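Local coordinates for protein NADP-dependent glyceraldehyde-3-phosphate dehydrogenase (Bacillus halodurans, PDB 3PRL) that probably oxidises glyceraldehyde 3-phosphate to 3-phosphoglycerate with NADP+ as the hydride acceptor, as a non-phosphorylating member of the aldehyde dehydrogenase family, at residues A54-G57 against A58-Q62; K275-A278 against S279-S283. One frame throughout, in Å; residues are numbered along the deposited sequence.

Contact 1. Residues A54-G57 against A58-Q62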
ATOM      1  N   ALA D  54     -20.318  29.249  15.561  1.00 35.54           N
ATOM      2  CA  ALA D  54     -19.819  28.567  14.375  1.00 35.06           C
ATOM      3  C   ALA D  54     -19.193  27.222  14.732  1.00 34.46           C
ATOM      4  O   ALA D  54     -19.433  26.230  14.050  1.00 34.61           O
ATOM      5  CB  ALA D  54     -18.813  29.437  13.653  1.00 34.94           C
ATOM      6  N   ILE D  55     -18.404  27.189  15.803  1.00 34.02           N
ATOM      7  CA  ILE D  55     -17.765  25.941  16.242  1.00 34.24           C
ATOM      8  C   ILE D  55     -18.778  24.872  16.673  1.00 35.33           C
ATOM      9  O   ILE D  55     -18.552  23.676  16.453  1.00 35.18           O
ATOM     10  CB  ILE D  55     -16.693  26.182  17.336  1.00 33.97           C
ATOM     11  CG1 ILE D  55     -15.499  26.914  16.718  1.00 32.69           C
ATOM     12  CG2 ILE D  55     -16.221  24.862  17.954  1.00 32.81           C
ATOM     13  CD1 ILE D  55     -14.388  27.255  17.690  1.00 33.40           C
ATOM     14  N   GLN D  56     -19.889  25.299  17.275  1.00 36.76           N
ATOM     15  CA  GLN D  56     -20.917  24.358  17.710  1.00 37.77           C
ATOM     16  C   GLN D  56     -21.719  23.811  16.553  1.00 37.74           C
ATOM     17  O   GLN D  56     -22.034  22.617  16.525  1.00 37.94           O
ATOM     18  CB  GLN D  56     -21.854  24.959  18.764  1.00 39.77           C
ATOM     19  CG  GLN D  56     -21.495  24.592  20.197  1.00 44.09           C
ATOM     20  CD  GLN D  56     -21.012  23.155  20.343  1.00 39.56           C
ATOM     21  OE1 GLN D  56     -19.804  22.903  20.405  1.00 42.90           O
ATOM     22  NE2 GLN D  56     -21.954  22.205  20.385  1.00 43.92           N
ATOM     23  N   GLY D  57     -22.056  24.686  15.605  1.00 37.71           N
ATOM     24  CA  GLY D  57     -22.797  24.282  14.421  1.00 37.16           C
ATOM     25  C   GLY D  57     -22.038  23.220  13.645  1.00 35.80           C
ATOM     26  O   GLY D  57     -22.631  22.285  13.109  1.00 35.75           O
ATOM     27  N   ALA D  58     -20.718  23.376  13.591  1.00 34.61           N
ATOM     28  CA  ALA D  58     -19.857  22.455  12.871  1.00 33.31           C
ATOM     29  C   ALA D  58     -19.798  21.088  13.550  1.00 33.02           C
ATOM     30  O   ALA D  58     -19.792  20.073  12.872  1.00 32.53           O
ATOM     31  CB  ALA D  58     -18.471  23.044  12.698  1.00 32.69           C
ATOM     32  N   LYS D  59     -19.783  21.083  14.883  1.00 33.41           N
ATOM     33  CA  LYS D  59     -19.787  19.861  15.692  1.00 34.15           C
ATOM     34  C   LYS D  59     -21.102  19.070  15.591  1.00 35.02           C
ATOM     35  O   LYS D  59     -21.102  17.839  15.626  1.00 34.46           O
ATOM     36  CB  LYS D  59     -19.532  20.236  17.154  1.00 35.00           C
ATOM     37  CG  LYS D  59     -18.596  19.334  17.943  1.00 35.97           C
ATOM     38  CD  LYS D  59     -18.277  20.045  19.272  1.00 35.01           C
ATOM     39  CE  LYS D  59     -18.229  19.093  20.463  1.00 36.52           C
ATOM     40  NZ  LYS D  59     -18.838  19.721  21.671  1.00 36.10           N
ATOM     41  N   ASP D  60     -22.228  19.767  15.482  1.00 36.47           N
ATOM     42  CA  ASP D  60     -23.511  19.074  15.376  1.00 37.67           C
ATOM     43  C   ASP D  60     -23.704  18.510  13.983  1.00 37.41           C
ATOM     44  O   ASP D  60     -24.204  17.402  13.826  1.00 37.66           O
ATOM     45  CB  ASP D  60     -24.671  19.992  15.755  1.00 39.55           C
ATOM     46  CG  ASP D  60     -24.657  20.380  17.228  1.00 40.17           C
ATOM     47  OD1 ASP D  60     -23.934  19.746  18.029  1.00 39.70           O
ATOM     48  OD2 ASP D  60     -25.376  21.330  17.580  1.00 40.74           O
ATOM     49  N   ALA D  61     -23.299  19.269  12.971  1.00 37.21           N
ATOM     50  CA  ALA D  61     -23.377  18.796  11.591  1.00 37.44           C
ATOM     51  C   ALA D  61     -22.334  17.711  11.279  1.00 37.28           C
ATOM     52  O   ALA D  61     -22.544  16.887  10.396  1.00 37.25           O
ATOM     53  CB  ALA D  61     -23.255  19.956  10.634  1.00 37.24           C
ATOM     54  N   GLN D  62     -21.216  17.727  12.001  1.00 37.68           N
ATOM     55  CA  GLN D  62     -20.190  16.661  11.927  1.00 38.32           C
ATOM     56  C   GLN D  62     -20.781  15.257  12.086  1.00 37.91           C
ATOM     57  O   GLN D  62     -20.358  14.316  11.410  1.00 37.38           O
ATOM     58  CB  GLN D  62     -19.085  16.915  12.976  1.00 39.37           C
ATOM     59  CG  GLN D  62     -18.362  15.669  13.562  1.00 46.68           C
ATOM     60  CD  GLN D  62     -17.252  15.140  12.669  1.00 38.48           C
ATOM     61  OE1 GLN D  62     -16.878  13.970  12.754  1.00 45.68           O
ATOM     62  NE2 GLN D  62     -16.726  15.999  11.804  1.00 45.69           N
TER
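Lys59 lies alongside Gln56 on the outer face of helix 48-65, an α-helix that packs against strands 144-159 and 182-186 of the sheet carrying the NADP+ site. Starting at its root, CB of Lys59 rests on the backbone of the preceding turn, 3.5 Å from Gln56 O and almost as near to Ile55 O. The chain then climbs beside the glutamine, both side chains pointing the same way, and Lys59 CD reaches Gln56 OE1 at 3.4 Å. Bends at chi3 and chi4 keep the chain near the amide and leave Lys59 NZ 3.6 Å from Gln56 OE1, a loose polar approach. Gln56 itself is bent at chi2 (-38°), which brings its amide back over the next turn. There Gln56 NE2 lies 3.9 Å from Asp60 OD1, with amide and carboxylate planes 81° apart. Asp60 OD1 has a charged partner elsewhere, in a long, weak ion pair with Lys63 NZ.

Beneath this polar surface each N-H donates to the carbonyl four residues earlier, from Ala58 N to Ala54 O through Ala61 N to Gly57 O. The buried face is mostly apolar: Ile55 touches Val184 and Ala58 touches Val155, while Ala58 O accepts a hydrogen bond from Thr182 OG1. On the outer face, Asp60 N meets Gln56 O at 3.0 Å, and Asp60 CG sits 3.5 Å from Gln56 O.

Contact 2. Residues K275-A278 against S279-S283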
ATOM      1  N   LYS D 275      21.643  28.608 -19.030  1.00 41.69           N
ATOM      2  CA  LYS D 275      20.469  29.203 -19.664  1.00 41.78           C
ATOM      3  C   LYS D 275      19.199  28.743 -18.952  1.00 40.61           C
ATOM      4  O   LYS D 275      18.410  29.570 -18.491  1.00 40.28           O
ATOM      5  CB  LYS D 275      20.407  28.874 -21.164  1.00 42.77           C
ATOM      6  CG  LYS D 275      21.279  29.768 -22.047  1.00 47.37           C
ATOM      7  CD  LYS D 275      20.851  31.236 -21.956  1.00 44.06           C
ATOM      8  CE  LYS D 275      21.796  32.138 -22.742  1.00 48.67           C
ATOM      9  NZ  LYS D 275      21.442  33.581 -22.578  1.00 45.36           N
ATOM     10  N   LEU D 276      19.032  27.424 -18.854  1.00 40.14           N
ATOM     11  CA  LEU D 276      17.929  26.785 -18.116  1.00 39.17           C
ATOM     12  C   LEU D 276      17.907  27.162 -16.627  1.00 37.87           C
ATOM     13  O   LEU D 276      16.846  27.465 -16.062  1.00 37.14           O
ATOM     14  CB  LEU D 276      17.996  25.255 -18.291  1.00 39.56           C
ATOM     15  CG  LEU D 276      16.963  24.321 -17.639  1.00 41.29           C
ATOM     16  CD1 LEU D 276      15.520  24.723 -17.973  1.00 38.47           C
ATOM     17  CD2 LEU D 276      17.227  22.862 -18.050  1.00 38.72           C
ATOM     18  N   THR D 277      19.077  27.139 -15.994  1.00 37.37           N
ATOM     19  CA  THR D 277      19.190  27.573 -14.603  1.00 35.94           C
ATOM     20  C   THR D 277      18.716  29.024 -14.441  1.00 35.31           C
ATOM     21  O   THR D 277      17.845  29.298 -13.620  1.00 34.48           O
ATOM     22  CB  THR D 277      20.626  27.440 -14.074  1.00 36.14           C
ATOM     23  OG1 THR D 277      21.090  26.098 -14.262  1.00 34.08           O
ATOM     24  CG2 THR D 277      20.690  27.811 -12.593  1.00 33.78           C
ATOM     25  N   ALA D 278      19.279  29.937 -15.231  1.00 35.65           N
ATOM     26  CA  ALA D 278      18.900  31.354 -15.159  1.00 35.46           C
ATOM     27  C   ALA D 278      17.385  31.541 -15.314  1.00 34.63           C
ATOM     28  O   ALA D 278      16.765  32.343 -14.606  1.00 34.08           O
ATOM     29  CB  ALA D 278      19.662  32.183 -16.206  1.00 36.25           C
ATOM     30  N   SER D 279      16.804  30.791 -16.245  1.00 34.53           N
ATOM     31  CA  SER D 279      15.376  30.860 -16.501  1.00 34.08           C
ATOM     32  C   SER D 279      14.542  30.271 -15.354  1.00 32.50           C
ATOM     33  O   SER D 279      13.576  30.890 -14.925  1.00 32.06           O
ATOM     34  CB  SER D 279      15.038  30.196 -17.832  1.00 34.62           C
ATOM     35  OG  SER D 279      13.687  30.439 -18.158  1.00 39.46           O
ATOM     36  N   GLN D 280      14.926  29.104 -14.846  1.00 32.10           N
ATOM     37  CA  GLN D 280      14.233  28.512 -13.683  1.00 31.30           C
ATOM     38  C   GLN D 280      14.332  29.446 -12.470  1.00 31.52           C
ATOM     39  O   GLN D 280      13.334  29.709 -11.791  1.00 31.81           O
ATOM     40  CB  GLN D 280      14.784  27.112 -13.348  1.00 30.99           C
ATOM     41  CG  GLN D 280      14.399  25.977 -14.343  1.00 29.76           C
ATOM     42  CD  GLN D 280      12.895  25.647 -14.354  1.00 30.42           C
ATOM     43  OE1 GLN D 280      12.377  25.001 -13.449  1.00 28.71           O
ATOM     44  NE2 GLN D 280      12.199  26.084 -15.395  1.00 29.58           N
ATOM     45  N   ILE D 281      15.536  29.958 -12.218  1.00 31.66           N
ATOM     46  CA  ILE D 281      15.778  30.891 -11.108  1.00 31.68           C
ATOM     47  C   ILE D 281      14.849  32.106 -11.134  1.00 31.95           C
ATOM     48  O   ILE D 281      14.146  32.358 -10.154  1.00 31.58           O
ATOM     49  CB  ILE D 281      17.281  31.299 -10.991  1.00 32.07           C
ATOM     50  CG1 ILE D 281      18.106  30.117 -10.481  1.00 30.20           C
ATOM     51  CG2 ILE D 281      17.479  32.458 -10.033  1.00 30.50           C
ATOM     52  CD1 ILE D 281      17.396  29.284  -9.454  1.00 31.19           C
ATOM     53  N   VAL D 282      14.826  32.836 -12.249  1.00 32.53           N
ATOM     54  CA  VAL D 282      13.987  34.030 -12.368  1.00 32.72           C
ATOM     55  C   VAL D 282      12.482  33.727 -12.305  1.00 32.01           C
ATOM     56  O   VAL D 282      11.755  34.372 -11.548  1.00 31.74           O
ATOM     57  CB  VAL D 282      14.343  34.861 -13.618  1.00 33.89           C
ATOM     58  CG1 VAL D 282      13.315  35.970 -13.840  1.00 33.99           C
ATOM     59  CG2 VAL D 282      15.741  35.439 -13.476  1.00 34.44           C
ATOM     60  N   SER D 283      12.021  32.759 -13.095  1.00 31.74           N
ATOM     61  CA  SER D 283      10.618  32.317 -13.044  1.00 31.66           C
ATOM     62  C   SER D 283      10.109  32.042 -11.614  1.00 30.63           C
ATOM     63  O   SER D 283       9.007  32.455 -11.245  1.00 29.95           O
ATOM     64  CB  SER D 283      10.411  31.077 -13.917  1.00 32.19           C
ATOM     65  OG  SER D 283       9.128  30.502 -13.705  1.00 36.62           O
TER
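Thr277 and Ile281 stand side by side on the buried face of helix 274-286, the α-helix of a beta-alpha-beta unit between strands 264-268 and 296-302. The methyl CG2 of Thr277 meets CG1 of Ile281 at 4.1 Å. Ile281 CG1 is anti to its own carbonyl carbon (chi1 -71°), which sets it 3.3 Å from Thr277 O. Ile281 N donates to Thr277 O in a nearly straight bond of 2.8 Å, with an N-H...O angle of 170°.

One residue earlier on each turn, the same pairing recurs with a more polar partner. Leu276 CD1 lies 4.0 Å from Gln280 CG, the two chains running the same way, and Gln280 N donates to Leu276 O.

In the next shell, Phe419 of strand 415-419 touches Thr277, Gln280 and Ile281, while Val268 and Ala266 of strand 264-268 pack on Thr277 and Ile281 respectively. Helix 303-317 covers Ala278 through Asn312 and Ile313. Thr277 OG1 bonds back to Asp273 O, just before the helix begins, whereas the backbone N-H of Lys443 donates to Gln280 OE1 and its NZ is hydrogen-bonded to Ser283 OG. At the inner end of the glutamine, Gln280 CG is 3.3 Å from Leu276 O.

How the contacts relate
From the N terminus, the chain first forms the small sheet of strands between residues 10 and 44, then enters helix 48-65, where contact 1 joins successive turns. It later builds the strands and helices of the NADP+-binding sheet, against which that helix rests, and passes the predicted active-site Glu259 before reaching contact 2 in helix 274-286. Neither contact closes a long loop, since each pair of segments is continuous; they follow in series without nesting or crossing. The centres of contacts 1 and 2 lie about 48 Å apart, on opposite sides of the chain's centre. Contact 1 belongs to the coenzyme-binding part, and contact 2 to the second large sheet, containing strands 264-268, 296-302 and 415-419.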